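Local coordinates for protein annexin (Schistosoma mansoni, PDB 4MDU) that binds acidic phospholipid membranes in a calcium-dependent manner, aggregates liposomes when calcium is present, and takes part in worm reproduction and host-parasite interaction, at residues Ser7-Thr12 with Asp108-Leu113; Glu213-Asp218 with Tyr250-Ile255. One frame throughout, in Å; residues are numbered along the deposited sequence.

Interaction 1: Ser7-Thr12 with Asp108-Leu113; sequences SEFGIT and DTPYML. Unlike the reference sequence in segment 7-12: E8 (reference Gly).
The ring of F9 lies with one face on P110: the proline CD sits 3.7 Å from the centroid of the F9 ring and only 10° off its normal, a CH-pi contact over the middle of the ring. The proline ring follows the same side of the phenyl group, its CB coming within 3.7 Å of F9 CE1. T109 approaches obliquely, its methyl CG2 3.4 Å from F9 CE2; chi1 of -56° sets the threonine OG1 beside the backbone N and CG2 anti to it, toward the phenylalanine.

The second flat group is the carboxylate of D108, which grips the chain just before F9 with both oxygens. S7 OG donates to D108 OD1 over 2.8 Å, and the backbone N of E8 donates to D108 OD2 over 2.9 Å in a nearly straight bond (167°). Each oxygen is met on its syn side, a little out of the carboxylate plane, so the two donors fix the rotation of the group. S7 OG also accepts from F9 N at 3.0 Å, closing an ST turn that links the hydroxyl held by D108 to the residue whose ring does the packing. E8 adds its CB, which touches P110 CG.

N68 ND2 is also hydrogen-bonded to D108 OD1, and N68 OD1 to T109 N. A145 and E142 of helix 140-156 also touch F9. D108 occupies the N-cap position of helix 109-122, yet its side chain turns to the N-terminal segment instead of capping. What results is an N-terminal arm docked on the first turn of a helix by an ST turn, a carboxylate bonded through both oxygens and a proline-aromatic contact, at the start of the second annexin repeat.

Interaction 2: Glu213-Asp218 with Tyr250-Ile255; sequences ELAEAD and YLTSEI
Two helices of the third annexin repeat, 212-224 and 246-260, pack here through small and branched side chains, their local axes 8.6 Å apart at a crossing angle of -57°. A215 makes the close approach possible: its CA lies 4.6 Å from that of T252, and its methyl touches L251, T252 and I255. I255 CD1 comes within 3.6 Å of A215 CB, while L251 CD2 reaches the same methyl from one turn earlier at 3.8 Å. I255 also crosses E216 obliquely, the aliphatic CG of the glutamate meeting both CD1 and CG2 of the isoleucine.

On another side a water joins the helices, donating to D218 OD2 and to T252 OG1, each at 2.6 Å. The threonine hydroxyl stands beside its own backbone N (chi1 -58°) and is bonded to the carbonyl of Q248 as well. D218 OD2 forms a salt bridge with NE of R244, which lies in the loop leading into helix 246-260. Farther along the pair, L222 and A219 of helix 212-224 touch T252 and I255, and helix 274-288 packs against Y250 and S253 through I288.

How the interactions relate
From the N terminus, the chain first lays down the arm 7-12, then runs through the helices of the first annexin repeat before 108-113 returns to meet it, so interaction 1 closes a loop of 95 intervening residues. Interaction 2 closes a shorter one, of 31 residues, wholly inside the third repeat. The loops follow in series, neither nested nor crossed: the first is complete before the second begins. Their centres are 32 Å apart, and their nearest atoms about 21 Å. Interaction 1 ties the N-terminal arm to the start of the second repeat, near the middle of the molecule; interaction 2 joins two helices within one repeat farther out.

Interaction 1: Ser7-Thr12 with Asp108-Leu113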
loop_
_atom_site.group_PDB
_atom_site.type_symbol
_atom_site.label_atom_id
_atom_site.label_comp_id
_atom_site.label_asym_id
_atom_site.label_seq_id
_atom_site.Cartn_x
_atom_site.Cartn_y
_atom_site.Cartn_z
ATOM N N SER B 7 17.122 -6.670 29.650
ATOM C CA SER B 7 16.247 -6.450 28.501
ATOM C C SER B 7 14.869 -5.967 28.952
ATOM O O SER B 7 14.297 -6.518 29.890
ATOM C CB SER B 7 16.080 -7.723 27.675
ATOM O OG SER B 7 14.994 -7.575 26.773
ATOM N N GLU B 8 14.338 -4.953 28.272
ATOM C CA GLU B 8 13.027 -4.420 28.597
ATOM C C GLU B 8 11.930 -5.372 28.148
ATOM O O GLU B 8 10.754 -5.174 28.473
ATOM C CB GLU B 8 12.826 -3.034 27.984
ATOM C CG GLU B 8 13.851 -2.018 28.472
ATOM C CD GLU B 8 13.928 -1.934 30.002
ATOM O OE1 GLU B 8 12.948 -2.311 30.689
ATOM O OE2 GLU B 8 14.981 -1.495 30.517
ATOM N N PHE B 9 12.322 -6.418 27.421
ATOM C CA PHE B 9 11.378 -7.455 27.026
ATOM C C PHE B 9 11.348 -8.616 28.018
ATOM O O PHE B 9 10.382 -9.381 28.061
ATOM C CB PHE B 9 11.698 -7.983 25.626
ATOM C CG PHE B 9 10.933 -7.291 24.526
ATOM C CD1 PHE B 9 10.265 -6.102 24.771
ATOM C CD2 PHE B 9 10.871 -7.840 23.249
ATOM C CE1 PHE B 9 9.564 -5.461 23.771
ATOM C CE2 PHE B 9 10.157 -7.203 22.242
ATOM C CZ PHE B 9 9.502 -6.005 22.512
ATOM N N GLY B 10 12.406 -8.754 28.809
ATOM C CA GLY B 10 12.538 -9.920 29.666
ATOM C C GLY B 10 13.061 -11.145 28.923
ATOM O O GLY B 10 13.250 -11.110 27.710
ATOM N N ILE B 11 13.274 -12.233 29.658
ATOM C CA ILE B 11 13.926 -13.423 29.119
ATOM C C ILE B 11 13.376 -13.861 27.771
ATOM O O ILE B 11 14.115 -14.399 26.937
ATOM C CB ILE B 11 13.863 -14.620 30.092
ATOM C CG1 ILE B 11 14.605 -14.301 31.392
ATOM C CG2 ILE B 11 14.476 -15.850 29.448
ATOM C CD1 ILE B 11 13.826 -13.432 32.360
ATOM N N THR B 12 12.088 -13.631 27.549
ATOM C CA THR B 12 11.473 -14.019 26.284
ATOM C C THR B 12 10.501 -12.981 25.742
ATOM O O THR B 12 10.130 -12.030 26.427
ATOM C CB THR B 12 10.703 -15.343 26.410
ATOM O OG1 THR B 12 9.544 -15.151 27.236
ATOM C CG2 THR B 12 11.581 -16.424 27.006
ATOM N N ASP B 108 18.856 -4.127 22.149
ATOM C CA ASP B 108 17.683 -4.727 22.776
ATOM C C ASP B 108 16.510 -4.647 21.805
ATOM O O ASP B 108 16.281 -3.601 21.175
ATOM C CB ASP B 108 17.348 -3.987 24.094
ATOM C CG ASP B 108 16.342 -4.734 24.955
ATOM O OD1 ASP B 108 16.202 -5.974 24.791
ATOM O OD2 ASP B 108 15.694 -4.073 25.806
ATOM N N THR B 109 15.774 -5.745 21.663
ATOM C CA THR B 109 14.667 -5.782 20.698
ATOM C C THR B 109 13.796 -4.522 20.689
ATOM O O THR B 109 13.563 -3.950 19.632
ATOM C CB THR B 109 13.756 -6.979 20.938
ATOM O OG1 THR B 109 14.535 -8.174 20.897
ATOM C CG2 THR B 109 12.671 -7.028 19.899
ATOM N N PRO B 110 13.292 -4.098 21.867
ATOM C CA PRO B 110 12.434 -2.908 21.872
ATOM C C PRO B 110 13.101 -1.652 21.312
ATOM O O PRO B 110 12.427 -0.875 20.641
ATOM C CB PRO B 110 12.068 -2.726 23.363
ATOM C CG PRO B 110 12.988 -3.642 24.124
ATOM C CD PRO B 110 13.335 -4.759 23.186
ATOM N N TYR B 111 14.386 -1.438 21.569
ATOM C CA TYR B 111 15.053 -0.257 20.998
ATOM C C TYR B 111 15.157 -0.404 19.476
ATOM O O TYR B 111 14.918 0.530 18.683
ATOM C CB TYR B 111 16.448 -0.100 21.596
ATOM C CG TYR B 111 17.113 1.210 21.242
ATOM C CD1 TYR B 111 17.957 1.318 20.145
ATOM C CD2 TYR B 111 16.894 2.345 22.010
ATOM C CE1 TYR B 111 18.567 2.521 19.826
ATOM C CE2 TYR B 111 17.494 3.549 21.693
ATOM C CZ TYR B 111 18.328 3.632 20.601
ATOM O OH TYR B 111 18.923 4.837 20.307
ATOM N N MET B 112 15.514 -1.603 19.061
ATOM C CA MET B 112 15.604 -1.873 17.632
ATOM C C MET B 112 14.272 -1.573 16.943
ATOM O O MET B 112 14.232 -0.918 15.904
ATOM C CB MET B 112 16.052 -3.313 17.384
ATOM C CG MET B 112 16.357 -3.593 15.927
ATOM S SD MET B 112 14.949 -4.431 15.235
ATOM C CE MET B 112 15.458 -6.067 15.669
ATOM N N LEU B 113 13.171 -2.015 17.536
ATOM C CA LEU B 113 11.883 -1.758 16.911
ATOM C C LEU B 113 11.583 -0.266 16.946
ATOM O O LEU B 113 11.066 0.304 15.974
ATOM C CB LEU B 113 10.769 -2.591 17.548
ATOM C CG LEU B 113 10.944 -4.092 17.321
ATOM C CD1 LEU B 113 9.842 -4.849 18.048
ATOM C CD2 LEU B 113 10.954 -4.421 15.827
#

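Interaction 2: Glu213-Asp218 with Tyr250-Ile255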
loop_
_atom_site.group_PDB
_atom_site.type_symbol
_atom_site.label_atom_id
_atom_site.label_comp_id
_atom_site.label_asym_id
_atom_site.label_seq_id
_atom_site.Cartn_x
_atom_site.Cartn_y
_atom_site.Cartn_z
ATOM N N GLU B 213 -18.903 -17.519 24.421
ATOM C CA GLU B 213 -19.995 -16.562 24.502
ATOM C C GLU B 213 -19.560 -15.183 23.980
ATOM O O GLU B 213 -20.303 -14.500 23.269
ATOM C CB GLU B 213 -20.500 -16.498 25.954
ATOM C CG GLU B 213 -21.599 -15.497 26.217
ATOM C CD GLU B 213 -21.903 -15.354 27.706
ATOM O OE1 GLU B 213 -21.506 -16.238 28.499
ATOM O OE2 GLU B 213 -22.533 -14.344 28.082
ATOM N N LEU B 214 -18.344 -14.782 24.321
ATOM C CA LEU B 214 -17.778 -13.537 23.799
ATOM C C LEU B 214 -17.596 -13.595 22.278
ATOM O O LEU B 214 -17.868 -12.622 21.571
ATOM C CB LEU B 214 -16.436 -13.241 24.480
ATOM C CG LEU B 214 -15.630 -12.086 23.891
ATOM C CD1 LEU B 214 -16.461 -10.798 23.879
ATOM C CD2 LEU B 214 -14.339 -11.897 24.687
ATOM N N ALA B 215 -17.124 -14.734 21.780
ATOM C CA ALA B 215 -16.912 -14.900 20.335
ATOM C C ALA B 215 -18.228 -14.779 19.572
ATOM O O ALA B 215 -18.294 -14.120 18.537
ATOM C CB ALA B 215 -16.252 -16.231 20.044
ATOM N N GLU B 216 -19.287 -15.398 20.096
ATOM C CA GLU B 216 -20.593 -15.315 19.447
ATOM C C GLU B 216 -21.072 -13.868 19.378
ATOM O O GLU B 216 -21.512 -13.389 18.331
ATOM C CB GLU B 216 -21.634 -16.160 20.185
ATOM C CG GLU B 216 -21.347 -17.641 20.217
ATOM C CD GLU B 216 -22.483 -18.424 20.849
ATOM O OE1 GLU B 216 -22.579 -18.452 22.097
ATOM O OE2 GLU B 216 -23.284 -19.005 20.090
ATOM N N ALA B 217 -20.991 -13.181 20.509
ATOM C CA ALA B 217 -21.379 -11.780 20.576
ATOM C C ALA B 217 -20.501 -10.928 19.661
ATOM O O ALA B 217 -20.984 -10.016 18.983
ATOM C CB ALA B 217 -21.293 -11.284 22.007
ATOM N N ASP B 218 -19.207 -11.215 19.637
ATOM C CA ASP B 218 -18.340 -10.478 18.734
ATOM C C ASP B 218 -18.732 -10.785 17.306
ATOM O O ASP B 218 -18.853 -9.880 16.491
ATOM C CB ASP B 218 -16.868 -10.779 18.980
ATOM C CG ASP B 218 -16.330 -10.038 20.179
ATOM O OD1 ASP B 218 -16.925 -9.004 20.552
ATOM O OD2 ASP B 218 -15.321 -10.493 20.751
ATOM N N TYR B 250 -9.276 -16.520 16.711
ATOM C CA TYR B 250 -9.443 -17.754 15.985
ATOM C C TYR B 250 -10.835 -18.330 16.233
ATOM O O TYR B 250 -11.610 -18.554 15.296
ATOM C CB TYR B 250 -8.383 -18.759 16.387
ATOM C CG TYR B 250 -8.555 -20.032 15.621
ATOM C CD1 TYR B 250 -8.223 -20.096 14.274
ATOM C CD2 TYR B 250 -9.088 -21.155 16.220
ATOM C CE1 TYR B 250 -8.390 -21.260 13.547
ATOM C CE2 TYR B 250 -9.261 -22.327 15.502
ATOM C CZ TYR B 250 -8.909 -22.374 14.166
ATOM O OH TYR B 250 -9.079 -23.539 13.448
ATOM N N LEU B 251 -11.158 -18.560 17.499
ATOM C CA LEU B 251 -12.507 -19.000 17.839
ATOM C C LEU B 251 -13.550 -18.118 17.161
ATOM O O LEU B 251 -14.522 -18.621 16.596
ATOM C CB LEU B 251 -12.727 -18.994 19.344
ATOM C CG LEU B 251 -14.135 -19.404 19.781
ATOM C CD1 LEU B 251 -14.423 -20.846 19.347
ATOM C CD2 LEU B 251 -14.303 -19.224 21.298
ATOM N N THR B 252 -13.332 -16.804 17.194
ATOM C CA THR B 252 -14.292 -15.857 16.631
ATOM C C THR B 252 -14.418 -16.086 15.144
ATOM O O THR B 252 -15.508 -16.005 14.559
ATOM C CB THR B 252 -13.882 -14.383 16.900
ATOM O OG1 THR B 252 -13.766 -14.180 18.308
ATOM C CG2 THR B 252 -14.931 -13.431 16.382
ATOM N N SER B 253 -13.291 -16.388 14.526
ATOM C CA SER B 253 -13.300 -16.653 13.110
ATOM C C SER B 253 -14.147 -17.896 12.813
ATOM O O SER B 253 -14.989 -17.865 11.925
ATOM C CB SER B 253 -11.874 -16.806 12.579
ATOM O OG SER B 253 -11.901 -17.078 11.197
ATOM N N GLU B 254 -13.932 -18.977 13.558
ATOM C CA GLU B 254 -14.690 -20.215 13.330
ATOM C C GLU B 254 -16.186 -19.986 13.493
ATOM O O GLU B 254 -16.992 -20.358 12.627
ATOM C CB GLU B 254 -14.247 -21.328 14.279
ATOM C CG GLU B 254 -12.776 -21.718 14.164
ATOM C CD GLU B 254 -12.473 -22.536 12.919
ATOM O OE1 GLU B 254 -12.583 -23.783 12.977
ATOM O OE2 GLU B 254 -12.118 -21.932 11.884
ATOM N N ILE B 255 -16.551 -19.367 14.610
ATOM C CA ILE B 255 -17.952 -19.143 14.939
ATOM C C ILE B 255 -18.600 -18.228 13.916
ATOM O O ILE B 255 -19.760 -18.419 13.523
ATOM C CB ILE B 255 -18.093 -18.557 16.355
ATOM C CG1 ILE B 255 -17.910 -19.672 17.375
ATOM C CG2 ILE B 255 -19.447 -17.909 16.548
ATOM C CD1 ILE B 255 -17.819 -19.181 18.797
HETATM O O HOH W 1 -14.332 -12.902 20.487
#